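Local structure of C alpha-dehydrogenase (Sphingobium sp. SYK-6, 4YAC) at residues A[35-40]-A[59-64]; A[89-94]-A[138-143]; A[106-111]-A[154-159]; A[114-119]-A[161-166]. The protein belongs to the short-chain dehydrogenase/reductases, binds NADH, and probably oxidises an alcohol to a ketone in bacterial breakdown of lignin-derived aryl ethers. All coordinates share one frame; numbering follows the deposited sequence.

Contact 1: A[35-40]-A[59-64]; sequences VIADIR and HPVRLD. With NAI (1,4-dihydronicotinamide adenine dinucleotide), chain B.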
loop_
_atom_site.group_PDB
_atom_site.type_symbol
_atom_site.label_atom_id
_atom_site.label_comp_id
_atom_site.label_asym_id
_atom_site.label_seq_id
_atom_site.Cartn_x
_atom_site.Cartn_y
_atom_site.Cartn_z
ATOM N N VAL A 35 20.514 -10.019 16.698
ATOM C CA VAL A 35 19.632 -9.530 17.747
ATOM C C VAL A 35 18.206 -9.899 17.378
ATOM O O VAL A 35 17.740 -9.528 16.305
ATOM C CB VAL A 35 19.738 -8.002 17.934
ATOM C CG1 VAL A 35 18.780 -7.518 19.021
ATOM C CG2 VAL A 35 21.172 -7.604 18.271
ATOM N N ILE A 36 17.520 -10.638 18.247
ATOM C CA ILE A 36 16.103 -10.912 18.034
ATOM C C ILE A 36 15.309 -9.981 18.929
ATOM O O ILE A 36 15.537 -9.919 20.137
ATOM C CB ILE A 36 15.729 -12.394 18.297
ATOM C CG1 ILE A 36 16.207 -12.876 19.674
ATOM C CG2 ILE A 36 16.325 -13.268 17.206
ATOM C CD1 ILE A 36 15.729 -14.277 20.025
ATOM N N ALA A 37 14.402 -9.233 18.308
ATOM C CA ALA A 37 13.597 -8.234 18.991
ATOM C C ALA A 37 12.138 -8.646 18.941
ATOM O O ALA A 37 11.588 -8.850 17.866
ATOM C CB ALA A 37 13.784 -6.871 18.357
ATOM N N ASP A 38 11.520 -8.771 20.108
ATOM C CA ASP A 38 10.163 -9.292 20.206
ATOM C C ASP A 38 9.441 -8.675 21.393
ATOM O O ASP A 38 10.058 -8.373 22.406
ATOM C CB ASP A 38 10.198 -10.813 20.341
ATOM C CG ASP A 38 8.923 -11.468 19.871
ATOM O OD1 ASP A 38 7.924 -11.450 20.624
ATOM O OD2 ASP A 38 8.928 -12.008 18.748
ATOM N N ILE A 39 8.134 -8.485 21.274
ATOM C CA ILE A 39 7.367 -7.897 22.363
ATOM C C ILE A 39 7.132 -8.905 23.487
ATOM O O ILE A 39 7.021 -8.521 24.649
ATOM C CB ILE A 39 6.017 -7.349 21.862
ATOM C CG1 ILE A 39 5.427 -6.384 22.891
ATOM C CG2 ILE A 39 5.049 -8.488 21.540
ATOM C CD1 ILE A 39 4.202 -5.610 22.378
ATOM N N ARG A 40 7.080 -10.191 23.150
ATOM C CA ARG A 40 6.781 -11.219 24.143
ATOM C C ARG A 40 8.026 -11.836 24.765
ATOM O O ARG A 40 8.845 -12.444 24.077
ATOM C CB ARG A 40 5.930 -12.320 23.521
ATOM C CG ARG A 40 4.460 -11.936 23.427
ATOM C CD ARG A 40 3.607 -13.062 22.903
ATOM N NE ARG A 40 3.606 -14.224 23.786
ATOM C CZ ARG A 40 2.825 -15.288 23.615
ATOM N NH1 ARG A 40 1.976 -15.339 22.597
ATOM N NH2 ARG A 40 2.893 -16.302 24.465
ATOM N N HIS A 59 21.506 -12.267 20.733
ATOM C CA HIS A 59 21.148 -11.403 21.845
ATOM C C HIS A 59 19.661 -11.053 21.778
ATOM O O HIS A 59 19.220 -10.464 20.799
ATOM C CB HIS A 59 21.969 -10.116 21.830
ATOM C CG HIS A 59 21.605 -9.173 22.932
ATOM N ND1 HIS A 59 21.978 -9.383 24.242
ATOM C CD2 HIS A 59 20.867 -8.038 22.926
ATOM C CE1 HIS A 59 21.503 -8.405 24.993
ATOM N NE2 HIS A 59 20.827 -7.575 24.219
ATOM N N PRO A 60 18.889 -11.410 22.816
ATOM C CA PRO A 60 17.465 -11.059 22.851
ATOM C C PRO A 60 17.230 -9.658 23.404
ATOM O O PRO A 60 17.968 -9.218 24.287
ATOM C CB PRO A 60 16.882 -12.112 23.786
ATOM C CG PRO A 60 17.975 -12.346 24.765
ATOM C CD PRO A 60 19.273 -12.210 23.995
ATOM N N VAL A 61 16.220 -8.967 22.882
ATOM C CA VAL A 61 15.780 -7.712 23.469
ATOM C C VAL A 61 14.266 -7.640 23.392
ATOM O O VAL A 61 13.685 -7.813 22.319
ATOM C CB VAL A 61 16.406 -6.486 22.766
ATOM C CG1 VAL A 61 16.085 -6.466 21.271
ATOM C CG2 VAL A 61 15.949 -5.195 23.438
ATOM N N ARG A 62 13.616 -7.403 24.526
ATOM C CA ARG A 62 12.165 -7.275 24.513
ATOM C C ARG A 62 11.789 -5.872 24.065
ATOM O O ARG A 62 12.168 -4.884 24.697
ATOM C CB ARG A 62 11.551 -7.576 25.878
ATOM C CG ARG A 62 10.065 -7.883 25.783
ATOM C CD ARG A 62 9.352 -7.684 27.105
ATOM N NE ARG A 62 9.197 -6.272 27.437
ATOM C CZ ARG A 62 8.312 -5.461 26.865
ATOM N NH1 ARG A 62 7.499 -5.915 25.918
ATOM N NH2 ARG A 62 8.242 -4.189 27.234
ATOM N N LEU A 63 11.040 -5.800 22.970
ATOM C CA LEU A 63 10.727 -4.537 22.314
ATOM C C LEU A 63 9.348 -4.559 21.676
ATOM O O LEU A 63 9.021 -5.479 20.930
ATOM C CB LEU A 63 11.774 -4.228 21.239
ATOM C CG LEU A 63 11.448 -3.073 20.287
ATOM C CD1 LEU A 63 11.398 -1.751 21.033
ATOM C CD2 LEU A 63 12.454 -3.017 19.151
ATOM N N ASP A 64 8.552 -3.537 21.989
ATOM C CA ASP A 64 7.336 -3.212 21.252
ATOM C C ASP A 64 7.725 -2.274 20.112
ATOM O O ASP A 64 8.116 -1.134 20.347
ATOM C CB ASP A 64 6.300 -2.558 22.176
ATOM C CG ASP A 64 4.980 -2.257 21.476
ATOM O OD1 ASP A 64 4.898 -2.386 20.236
ATOM O OD2 ASP A 64 4.019 -1.869 22.175
HETATM P PA NAI B . 3.996 -15.439 14.927
HETATM O O1A NAI B . 2.889 -15.276 15.939
HETATM O O2A NAI B . 4.469 -16.904 14.926
HETATM O O5B NAI B . 5.199 -14.494 15.295
HETATM C C5B NAI B . 4.978 -13.128 15.431
HETATM C C4B NAI B . 5.945 -12.567 16.386
HETATM O O4B NAI B . 5.904 -11.105 16.273
HETATM C C3B NAI B . 5.602 -12.915 17.760
HETATM O O3B NAI B . 6.746 -13.382 18.464
HETATM C C2B NAI B . 5.086 -11.705 18.347
HETATM O O2B NAI B . 5.310 -11.668 19.769
HETATM C C1B NAI B . 5.796 -10.647 17.659
HETATM N N9A NAI B . 5.145 -9.369 17.745
HETATM C C8A NAI B . 3.829 -9.068 17.562
HETATM N N7A NAI B . 3.622 -7.754 17.747
HETATM C C5A NAI B . 4.815 -7.157 18.056
HETATM C C6A NAI B . 5.247 -5.867 18.348
HETATM N N6A NAI B . 4.344 -4.759 18.380
HETATM N N1A NAI B . 6.563 -5.642 18.618
HETATM C C2A NAI B . 7.463 -6.643 18.614
HETATM N N3A NAI B . 7.088 -7.903 18.331
HETATM C C4A NAI B . 5.790 -8.188 18.057
HETATM O O3 NAI B . 3.495 -15.035 13.521
HETATM P PN NAI B . 4.117 -15.660 12.182
HETATM O O1N NAI B . 3.823 -17.151 12.138
HETATM O O2N NAI B . 3.459 -14.939 10.912
HETATM O O5D NAI B . 5.651 -15.436 12.157
#

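Contact 2: A[89-94]-A[138-143]; sequences CNTAGV and HILITA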
loop_
_atom_site.group_PDB
_atom_site.type_symbol
_atom_site.label_atom_id
_atom_site.label_comp_id
_atom_site.label_asym_id
_atom_site.label_seq_id
_atom_site.Cartn_x
_atom_site.Cartn_y
_atom_site.Cartn_z
ATOM N N CYS A 89 15.888 -6.747 9.468
ATOM C CA CYS A 89 14.812 -7.603 8.985
ATOM C C CYS A 89 13.515 -7.179 9.654
ATOM O O CYS A 89 13.261 -7.526 10.809
ATOM C CB CYS A 89 15.102 -9.082 9.267
ATOM S SG CYS A 89 16.588 -9.724 8.473
ATOM N N ASN A 90 12.712 -6.406 8.930
ATOM C CA ASN A 90 11.407 -5.978 9.416
ATOM C C ASN A 90 10.375 -7.057 9.118
ATOM O O ASN A 90 9.747 -7.042 8.061
ATOM C CB ASN A 90 10.990 -4.658 8.765
ATOM C CG ASN A 90 12.031 -3.567 8.919
ATOM O OD1 ASN A 90 12.114 -2.909 9.954
ATOM N ND2 ASN A 90 12.817 -3.354 7.873
ATOM N N THR A 91 10.197 -7.991 10.050
ATOM C CA THR A 91 9.430 -9.201 9.771
ATOM C C THR A 91 8.238 -9.388 10.706
ATOM O O THR A 91 7.280 -10.075 10.350
ATOM C CB THR A 91 10.365 -10.427 9.831
ATOM O OG1 THR A 91 11.402 -10.251 8.860
ATOM C CG2 THR A 91 9.628 -11.729 9.531
ATOM N N ALA A 92 8.276 -8.768 11.880
ATOM C CA ALA A 92 7.141 -8.845 12.799
ATOM C C ALA A 92 5.870 -8.406 12.093
ATOM O O ALA A 92 5.878 -7.476 11.292
ATOM C CB ALA A 92 7.382 -7.988 14.028
ATOM N N GLY A 93 4.778 -9.099 12.375
ATOM C CA GLY A 93 3.492 -8.727 11.823
ATOM C C GLY A 93 2.380 -9.436 12.554
ATOM O O GLY A 93 2.599 -10.489 13.154
ATOM N N VAL A 94 1.186 -8.853 12.505
ATOM C CA VAL A 94 0.002 -9.456 13.103
ATOM C C VAL A 94 -1.134 -9.483 12.094
ATOM O O VAL A 94 -1.073 -8.813 11.062
ATOM C CB VAL A 94 -0.458 -8.690 14.356
ATOM C CG1 VAL A 94 0.645 -8.677 15.402
ATOM C CG2 VAL A 94 -0.869 -7.263 13.997
ATOM N N HIS A 138 21.809 -3.483 4.534
ATOM C CA HIS A 138 20.717 -4.133 3.834
ATOM C C HIS A 138 19.444 -4.049 4.652
ATOM O O HIS A 138 19.475 -4.150 5.878
ATOM C CB HIS A 138 21.068 -5.588 3.543
ATOM C CG HIS A 138 20.240 -6.199 2.456
ATOM N ND1 HIS A 138 20.648 -6.227 1.139
ATOM C CD2 HIS A 138 19.027 -6.795 2.489
ATOM C CE1 HIS A 138 19.721 -6.820 0.408
ATOM N NE2 HIS A 138 18.727 -7.175 1.202
ATOM N N ILE A 139 18.325 -3.847 3.964
ATOM C CA ILE A 139 17.027 -3.750 4.613
ATOM C C ILE A 139 16.065 -4.753 3.994
ATOM O O ILE A 139 15.814 -4.727 2.792
ATOM C CB ILE A 139 16.439 -2.330 4.499
ATOM C CG1 ILE A 139 17.373 -1.317 5.165
ATOM C CG2 ILE A 139 15.062 -2.261 5.157
ATOM C CD1 ILE A 139 17.075 0.123 4.808
ATOM N N LEU A 140 15.542 -5.639 4.833
ATOM C CA LEU A 140 14.506 -6.583 4.436
ATOM C C LEU A 140 13.188 -6.152 5.031
ATOM O O LEU A 140 13.108 -5.827 6.217
ATOM C CB LEU A 140 14.838 -8.006 4.896
ATOM C CG LEU A 140 13.713 -9.051 4.802
ATOM C CD1 LEU A 140 13.440 -9.443 3.356
ATOM C CD2 LEU A 140 14.038 -10.275 5.648
ATOM N N ILE A 141 12.160 -6.142 4.191
ATOM C CA ILE A 141 10.790 -5.968 4.638
ATOM C C ILE A 141 10.035 -7.233 4.268
ATOM O O ILE A 141 10.045 -7.654 3.108
ATOM C CB ILE A 141 10.128 -4.726 4.006
ATOM C CG1 ILE A 141 10.705 -3.458 4.634
ATOM C CG2 ILE A 141 8.609 -4.749 4.213
ATOM C CD1 ILE A 141 10.339 -2.179 3.898
ATOM N N THR A 142 9.413 -7.853 5.268
ATOM C CA THR A 142 8.561 -9.016 5.044
ATOM C C THR A 142 7.118 -8.560 4.991
ATOM O O THR A 142 6.537 -8.182 6.008
ATOM C CB THR A 142 8.731 -10.080 6.143
ATOM O OG1 THR A 142 10.117 -10.439 6.253
ATOM C CG2 THR A 142 7.910 -11.327 5.832
ATOM N N ALA A 143 6.557 -8.578 3.790
ATOM C CA ALA A 143 5.162 -8.226 3.589
ATOM C C ALA A 143 4.342 -9.508 3.491
ATOM O O ALA A 143 4.246 -10.249 4.464
ATOM C CB ALA A 143 5.003 -7.367 2.346
HETATM O O HOH W 1 6.575 -6.801 8.870
#

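Contact 3: A[106-111]-A[154-159]; sequences DDWDWQ and TGIYCT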
loop_
_atom_site.group_PDB
_atom_site.type_symbol
_atom_site.label_atom_id
_atom_site.label_comp_id
_atom_site.label_asym_id
_atom_site.label_seq_id
_atom_site.Cartn_x
_atom_site.Cartn_y
_atom_site.Cartn_z
ATOM N N ASP A 106 -10.308 -0.006 16.644
ATOM C CA ASP A 106 -9.240 -0.658 17.397
ATOM C C ASP A 106 -8.589 -1.751 16.542
ATOM O O ASP A 106 -7.368 -1.948 16.612
ATOM C CB ASP A 106 -9.761 -1.254 18.715
ATOM C CG ASP A 106 -10.121 -0.190 19.750
ATOM O OD1 ASP A 106 -9.780 0.994 19.547
ATOM O OD2 ASP A 106 -10.739 -0.544 20.778
ATOM N N ASP A 107 -9.394 -2.454 15.742
ATOM C CA ASP A 107 -8.875 -3.475 14.829
ATOM C C ASP A 107 -7.905 -2.844 13.834
ATOM O O ASP A 107 -6.816 -3.366 13.589
ATOM C CB ASP A 107 -10.001 -4.178 14.055
ATOM C CG ASP A 107 -10.889 -5.038 14.937
ATOM O OD1 ASP A 107 -10.420 -5.502 15.996
ATOM O OD2 ASP A 107 -12.061 -5.263 14.546
ATOM N N TRP A 108 -8.324 -1.725 13.250
ATOM C CA TRP A 108 -7.494 -0.992 12.301
ATOM C C TRP A 108 -6.188 -0.515 12.934
ATOM O O TRP A 108 -5.101 -0.758 12.401
ATOM C CB TRP A 108 -8.260 0.211 11.746
ATOM C CG TRP A 108 -9.099 -0.082 10.538
ATOM C CD1 TRP A 108 -10.463 -0.183 10.484
ATOM C CD2 TRP A 108 -8.633 -0.274 9.199
ATOM N NE1 TRP A 108 -10.866 -0.442 9.198
ATOM C CE2 TRP A 108 -9.759 -0.502 8.390
ATOM C CE3 TRP A 108 -7.366 -0.287 8.605
ATOM C CZ2 TRP A 108 -9.663 -0.739 7.023
ATOM C CZ3 TRP A 108 -7.276 -0.525 7.245
ATOM C CH2 TRP A 108 -8.414 -0.747 6.472
ATOM N N ASP A 109 -6.297 0.160 14.074
ATOM C CA ASP A 109 -5.136 0.776 14.707
ATOM C C ASP A 109 -4.085 -0.251 15.125
ATOM O O ASP A 109 -2.891 -0.025 14.939
ATOM C CB ASP A 109 -5.565 1.596 15.928
ATOM C CG ASP A 109 -6.346 2.847 15.554
ATOM O OD1 ASP A 109 -6.259 3.292 14.392
ATOM O OD2 ASP A 109 -7.038 3.394 16.433
ATOM N N TRP A 110 -4.519 -1.369 15.695
ATOM C CA TRP A 110 -3.582 -2.409 16.120
ATOM C C TRP A 110 -2.766 -2.935 14.940
ATOM O O TRP A 110 -1.538 -2.950 14.988
ATOM C CB TRP A 110 -4.334 -3.552 16.805
ATOM C CG TRP A 110 -3.504 -4.767 17.058
ATOM C CD1 TRP A 110 -2.250 -4.812 17.607
ATOM C CD2 TRP A 110 -3.870 -6.119 16.787
ATOM N NE1 TRP A 110 -1.816 -6.111 17.686
ATOM C CE2 TRP A 110 -2.796 -6.935 17.189
ATOM C CE3 TRP A 110 -5.006 -6.727 16.240
ATOM C CZ2 TRP A 110 -2.821 -8.316 17.062
ATOM C CZ3 TRP A 110 -5.026 -8.100 16.114
ATOM C CH2 TRP A 110 -3.943 -8.880 16.527
ATOM N N GLN A 111 -3.440 -3.345 13.871
ATOM C CA GLN A 111 -2.743 -3.932 12.730
ATOM C C GLN A 111 -1.936 -2.883 11.966
ATOM O O GLN A 111 -0.828 -3.165 11.506
ATOM C CB GLN A 111 -3.737 -4.632 11.802
ATOM C CG GLN A 111 -4.381 -5.855 12.442
ATOM C CD GLN A 111 -5.288 -6.614 11.497
ATOM O OE1 GLN A 111 -4.827 -7.233 10.538
ATOM N NE2 GLN A 111 -6.587 -6.570 11.765
ATOM N N THR A 154 -9.786 -10.038 4.428
ATOM C CA THR A 154 -8.403 -9.615 4.706
ATOM C C THR A 154 -8.179 -8.120 4.459
ATOM O O THR A 154 -7.053 -7.692 4.207
ATOM C CB THR A 154 -7.375 -10.392 3.846
ATOM O OG1 THR A 154 -7.482 -9.991 2.473
ATOM C CG2 THR A 154 -7.583 -11.901 3.963
ATOM N N GLY A 155 -9.246 -7.333 4.545
ATOM C CA GLY A 155 -9.191 -5.919 4.208
ATOM C C GLY A 155 -8.141 -5.105 4.943
ATOM O O GLY A 155 -7.359 -4.384 4.322
ATOM N N ILE A 156 -8.125 -5.199 6.268
ATOM C CA ILE A 156 -7.146 -4.465 7.063
ATOM C C ILE A 156 -5.745 -4.978 6.762
ATOM O O ILE A 156 -4.854 -4.199 6.433
ATOM C CB ILE A 156 -7.429 -4.583 8.575
ATOM C CG1 ILE A 156 -8.783 -3.948 8.907
ATOM C CG2 ILE A 156 -6.328 -3.899 9.375
ATOM C CD1 ILE A 156 -9.188 -4.067 10.361
ATOM N N TYR A 157 -5.563 -6.292 6.868
ATOM C CA TYR A 157 -4.270 -6.922 6.620
ATOM C C TYR A 157 -3.696 -6.527 5.258
ATOM O O TYR A 157 -2.530 -6.148 5.152
ATOM C CB TYR A 157 -4.416 -8.446 6.716
ATOM C CG TYR A 157 -3.128 -9.218 6.563
ATOM C CD1 TYR A 157 -2.188 -9.249 7.582
ATOM C CD2 TYR A 157 -2.867 -9.939 5.408
ATOM C CE1 TYR A 157 -1.013 -9.964 7.447
ATOM C CE2 TYR A 157 -1.697 -10.658 5.264
ATOM C CZ TYR A 157 -0.774 -10.669 6.285
ATOM O OH TYR A 157 0.393 -11.386 6.143
ATOM N N CYS A 158 -4.530 -6.603 4.226
ATOM C CA CYS A 158 -4.131 -6.267 2.865
ATOM C C CYS A 158 -3.686 -4.813 2.767
ATOM O O CYS A 158 -2.669 -4.509 2.137
ATOM C CB CYS A 158 -5.294 -6.542 1.906
ATOM S SG CYS A 158 -5.045 -6.014 0.197
ATOM N N THR A 159 -4.439 -3.921 3.401
ATOM C CA THR A 159 -4.092 -2.507 3.403
ATOM C C THR A 159 -2.685 -2.312 3.977
ATOM O O THR A 159 -1.881 -1.585 3.397
ATOM C CB THR A 159 -5.105 -1.670 4.204
ATOM O OG1 THR A 159 -6.405 -1.821 3.622
ATOM C CG2 THR A 159 -4.731 -0.199 4.167
#

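Contact 4: A[114-119]-A[161-166]; sequences VNVNGV and KYAVRG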
loop_
_atom_site.group_PDB
_atom_site.type_symbol
_atom_site.label_atom_id
_atom_site.label_comp_id
_atom_site.label_asym_id
_atom_site.label_seq_id
_atom_site.Cartn_x
_atom_site.Cartn_y
_atom_site.Cartn_z
ATOM N N VAL A 114 1.402 -2.109 14.175
ATOM C CA VAL A 114 2.464 -3.120 14.117
ATOM C C VAL A 114 2.971 -3.324 12.695
ATOM O O VAL A 114 4.176 -3.317 12.457
ATOM C CB VAL A 114 1.996 -4.484 14.664
ATOM C CG1 VAL A 114 3.125 -5.516 14.581
ATOM C CG2 VAL A 114 1.521 -4.347 16.094
ATOM N N ASN A 115 2.055 -3.508 11.751
ATOM C CA ASN A 115 2.445 -3.911 10.405
ATOM C C ASN A 115 3.032 -2.779 9.571
ATOM O O ASN A 115 3.863 -3.027 8.696
ATOM C CB ASN A 115 1.249 -4.514 9.666
ATOM C CG ASN A 115 0.796 -5.833 10.264
ATOM O OD1 ASN A 115 1.342 -6.301 11.271
ATOM N ND2 ASN A 115 -0.212 -6.440 9.647
ATOM N N VAL A 116 2.601 -1.543 9.824
ATOM C CA VAL A 116 3.091 -0.415 9.045
ATOM C C VAL A 116 4.015 0.456 9.891
ATOM O O VAL A 116 5.183 0.624 9.547
ATOM C CB VAL A 116 1.948 0.438 8.475
ATOM C CG1 VAL A 116 2.509 1.480 7.507
ATOM C CG2 VAL A 116 0.941 -0.443 7.755
ATOM N N ASN A 117 3.515 1.014 10.989
ATOM C CA ASN A 117 4.359 1.869 11.818
ATOM C C ASN A 117 5.552 1.116 12.397
ATOM O O ASN A 117 6.618 1.695 12.546
ATOM C CB ASN A 117 3.560 2.511 12.956
ATOM C CG ASN A 117 2.775 3.729 12.508
ATOM O OD1 ASN A 117 3.181 4.447 11.594
ATOM N ND2 ASN A 117 1.647 3.972 13.162
ATOM N N GLY A 118 5.388 -0.165 12.717
ATOM C CA GLY A 118 6.502 -0.942 13.246
ATOM C C GLY A 118 7.647 -1.031 12.252
ATOM O O GLY A 118 8.827 -0.985 12.632
ATOM N N VAL A 119 7.298 -1.156 10.976
ATOM C CA VAL A 119 8.289 -1.215 9.905
ATOM C C VAL A 119 8.890 0.168 9.665
ATOM O O VAL A 119 10.110 0.306 9.536
ATOM C CB VAL A 119 7.672 -1.753 8.597
ATOM C CG1 VAL A 119 8.691 -1.729 7.461
ATOM C CG2 VAL A 119 7.141 -3.164 8.801
ATOM N N LYS A 161 -0.191 -4.436 4.131
ATOM C CA LYS A 161 0.874 -5.074 3.371
ATOM C C LYS A 161 1.127 -4.331 2.062
ATOM O O LYS A 161 2.266 -4.243 1.602
ATOM C CB LYS A 161 0.540 -6.551 3.132
ATOM C CG LYS A 161 0.503 -7.376 4.426
ATOM C CD LYS A 161 1.843 -7.361 5.162
ATOM C CE LYS A 161 1.799 -8.133 6.471
ATOM N NZ LYS A 161 3.114 -8.071 7.177
ATOM N N TYR A 162 0.081 -3.762 1.473
ATOM C CA TYR A 162 0.274 -2.859 0.350
ATOM C C TYR A 162 1.141 -1.684 0.792
ATOM O O TYR A 162 2.060 -1.273 0.082
ATOM C CB TYR A 162 -1.070 -2.358 -0.188
ATOM C CG TYR A 162 -1.586 -3.133 -1.376
ATOM C CD1 TYR A 162 -2.174 -4.380 -1.211
ATOM C CD2 TYR A 162 -1.504 -2.614 -2.662
ATOM C CE1 TYR A 162 -2.652 -5.089 -2.290
ATOM C CE2 TYR A 162 -1.979 -3.317 -3.745
ATOM C CZ TYR A 162 -2.551 -4.553 -3.554
ATOM O OH TYR A 162 -3.026 -5.252 -4.636
ATOM N N ALA A 163 0.861 -1.166 1.982
ATOM C CA ALA A 163 1.592 -0.018 2.504
ATOM C C ALA A 163 3.092 -0.279 2.550
ATOM O O ALA A 163 3.869 0.506 2.011
ATOM C CB ALA A 163 1.085 0.352 3.887
ATOM N N VAL A 164 3.508 -1.374 3.177
ATOM C CA VAL A 164 4.939 -1.613 3.340
ATOM C C VAL A 164 5.558 -2.052 2.017
ATOM O O VAL A 164 6.759 -1.891 1.820
ATOM C CB VAL A 164 5.241 -2.649 4.444
ATOM C CG1 VAL A 164 4.840 -2.088 5.803
ATOM C CG2 VAL A 164 4.555 -3.973 4.169
ATOM N N ARG A 165 4.752 -2.577 1.097
ATOM C CA ARG A 165 5.256 -2.823 -0.253
ATOM C C ARG A 165 5.671 -1.498 -0.877
ATOM O O ARG A 165 6.731 -1.398 -1.486
ATOM C CB ARG A 165 4.216 -3.512 -1.137
ATOM C CG ARG A 165 4.581 -3.470 -2.618
ATOM C CD ARG A 165 3.553 -4.144 -3.498
ATOM N NE ARG A 165 3.825 -3.880 -4.910
ATOM C CZ ARG A 165 2.971 -4.117 -5.900
ATOM N NH1 ARG A 165 1.775 -4.625 -5.643
ATOM N NH2 ARG A 165 3.313 -3.837 -7.151
ATOM N N GLY A 166 4.821 -0.486 -0.727
ATOM C CA GLY A 166 5.116 0.838 -1.243
ATOM C C GLY A 166 6.386 1.384 -0.625
ATOM O O GLY A 166 7.240 1.953 -1.312
HETATM O O HOH W 2 4.416 -5.657 7.895
#

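Contact 1: A[35-40]-A[59-64]
V35 to D38 and H59 to R62 form two neighbouring parallel strands, their axes 4.8 Å apart at closest approach and 21° from parallel. Four backbone bonds tie them: H59 O receives I36 N, I36 O receives V61 N, V61 O receives D38 N, and D38 O receives L63 N. The last is the shortest of the four, L63 N to D38 O at 2.8 Å. On one face, V61 CG1 lies 3.7 Å from V35 CG1 and equally near the methyl of A37. Where the strands end, R62 bends at chi3 and brings NH1 to I39 O at 2.9 Å, on a lone pair in the carbonyl plane and 1° out of the guanidinium plane. I39 CD1 rests beside the carboxylate of D64.

D38 points its CG anti to its backbone N (chi1 -156°), which carries both oxygens to the adenosine ribose of NADH: NAI O2B donates to D38 OD1 at 2.8 Å and NAI O3B to D38 OD2 at 2.6 Å. OD1 also takes R40 N through its anti lone pair, closing an Asx turn. With an alanine here, both ribose hydroxyls would probably lose their acceptor and the turn its side-chain lock. D64 OD1, also bonded to T66, takes NAI N6A at 3.1 Å. An acidic residue ending the second Rossmann strand and gripping both ribose hydroxyls is typical of NAD(H)-preferring enzymes.

Contact 2: A[89-94]-A[138-143]
C89 and N90 pair with L140 and I141 in a buried parallel-strand contact at the middle of the Rossmann sheet, where strand 87-90 gives way to a loop. The evidence is a pair of backbone bonds: N90 N to L140 O at 2.8 Å, and T142 N to N90 O at 2.9 Å with a nearly straight 174° at the hydrogen. L140 O is gripped twice: with CG beside its backbone N (chi1 -54°), N90 folds its amide back and sets ND2 3.0 Å from L140 O, opposite N90 N across the carbonyl plane. On the other side of the sheet C89 SG touches L140 CD2.

Just beyond the strand, T142 OG1 donates to T91 OG1 at 2.9 Å; T91 OG1 is also bonded to Q22. A valine here would probably deprive the T142 hydroxyl of its acceptor and Q22 OE1 of its T91 partner, leaving a weak T142-Q22 bond. Water 1, 2.6 Å from A92 O, lies between that loop and T142 O. N90 to G93 read as an NTAG version of the family's NNAG motif. Helix 17-28 packs against T91 and L140, helix 105-133 against N90, helix 155-174 against I141, and strand 180-185 flanks strand 137-142.

Contact 3: A[106-111]-A[154-159]
I156 lies against W108, and the main interaction is CH-pi: I156 CG1 stands 3.6 Å from the centroid of the six-membered ring of W108, only 11° off the ring normal and so over its face. I156 CD1 runs on across the indole toward D107, meeting D107 CB at 3.8 Å. Chi1 of -63° turns CG1 anti to the carbonyl carbon of I156 and leaves CG2 for the other neighbour, Q111.

Van der Waals contact accounts for the rest. I156 CG2 meets the amide group of Q111, with Q111 NE2 at 3.6 Å, the two side chains crossing at about a right angle. The ring edge of W108 reaches T159, CH2 lying 3.6 Å from OG1.

No polar bond crosses between the segments; the polar groups at the interface are satisfied elsewhere. T159 OG1 donates to G155 O at 2.8 Å, on the opposite face of that carbonyl from T159 N, which fixes the hydroxyl on its own helix. Q111 NE2 is bonded to Q96 O. I120 of the second subunit packs on W108 and its L167 on T159.

The helix axes lie 9.9 Å apart, and cohesion here rests on CH-pi and van der Waals contact, with one isoleucine lying between a tryptophan face and a glutamine amide.

Contact 4: A[114-119]-A[161-166]
V164 holds CG1 anti to its carbonyl carbon (chi1 -66°), and this torsion aims the methyl into the gap between N115 and V119: CG1 of V164 is 3.2 Å from N115 O and 3.9 Å from V119 CG2. The second decisive torsion is in K161, whose chain bends at chi2 (-60°) and then extends, so that a residue starting away from helix 105-133 brings NZ back toward it. K161 CE comes within 4.1 Å of N115 ND2.

The segments share no direct hydrogen bond; water 2 joins them instead, donating to N115 O at 2.8 Å and accepting from K161 NZ at 2.8 Å. N115 O lies in a wider, pi-type turn at 114-117. The side chain of N115 is fixed at both ends, OD1 by V94 N and ND2 by T160 OG1. Farther along, A163 CB sits 4.0 Å from V116 CG2, and A163 meets A163 of the second subunit as well. The axes lie 9.0 Å apart and 24° from parallel.

Y157 and K161 keep the YxxxK spacing of the short-chain dehydrogenases, and the main-chain carbonyl of N115 linked through a water to K161 is consistent with the family's active-site proton relay.

Contact 2 lies deepest, about 4 Å from the chain centre, with contact 4 next at about 8 Å, while contacts 1 and 3 sit at about 18 and 17 Å. Contact 1 uses the outermost strand and is partly exposed; contact 3, though as peripheral, is buried with help from the second subunit. Contacts 1 and 2 belong to one parallel sheet and are ruled by backbone hydrogen bonds, whereas 3 and 4 join the same two helices and have none between segments. The helix pair changes along its length from aromatic-aliphatic packing to a water bridge. Contacts 2 and 3 meet where V94 packs on W110; contact 2 also touches contact 4, and contact 1 none of them.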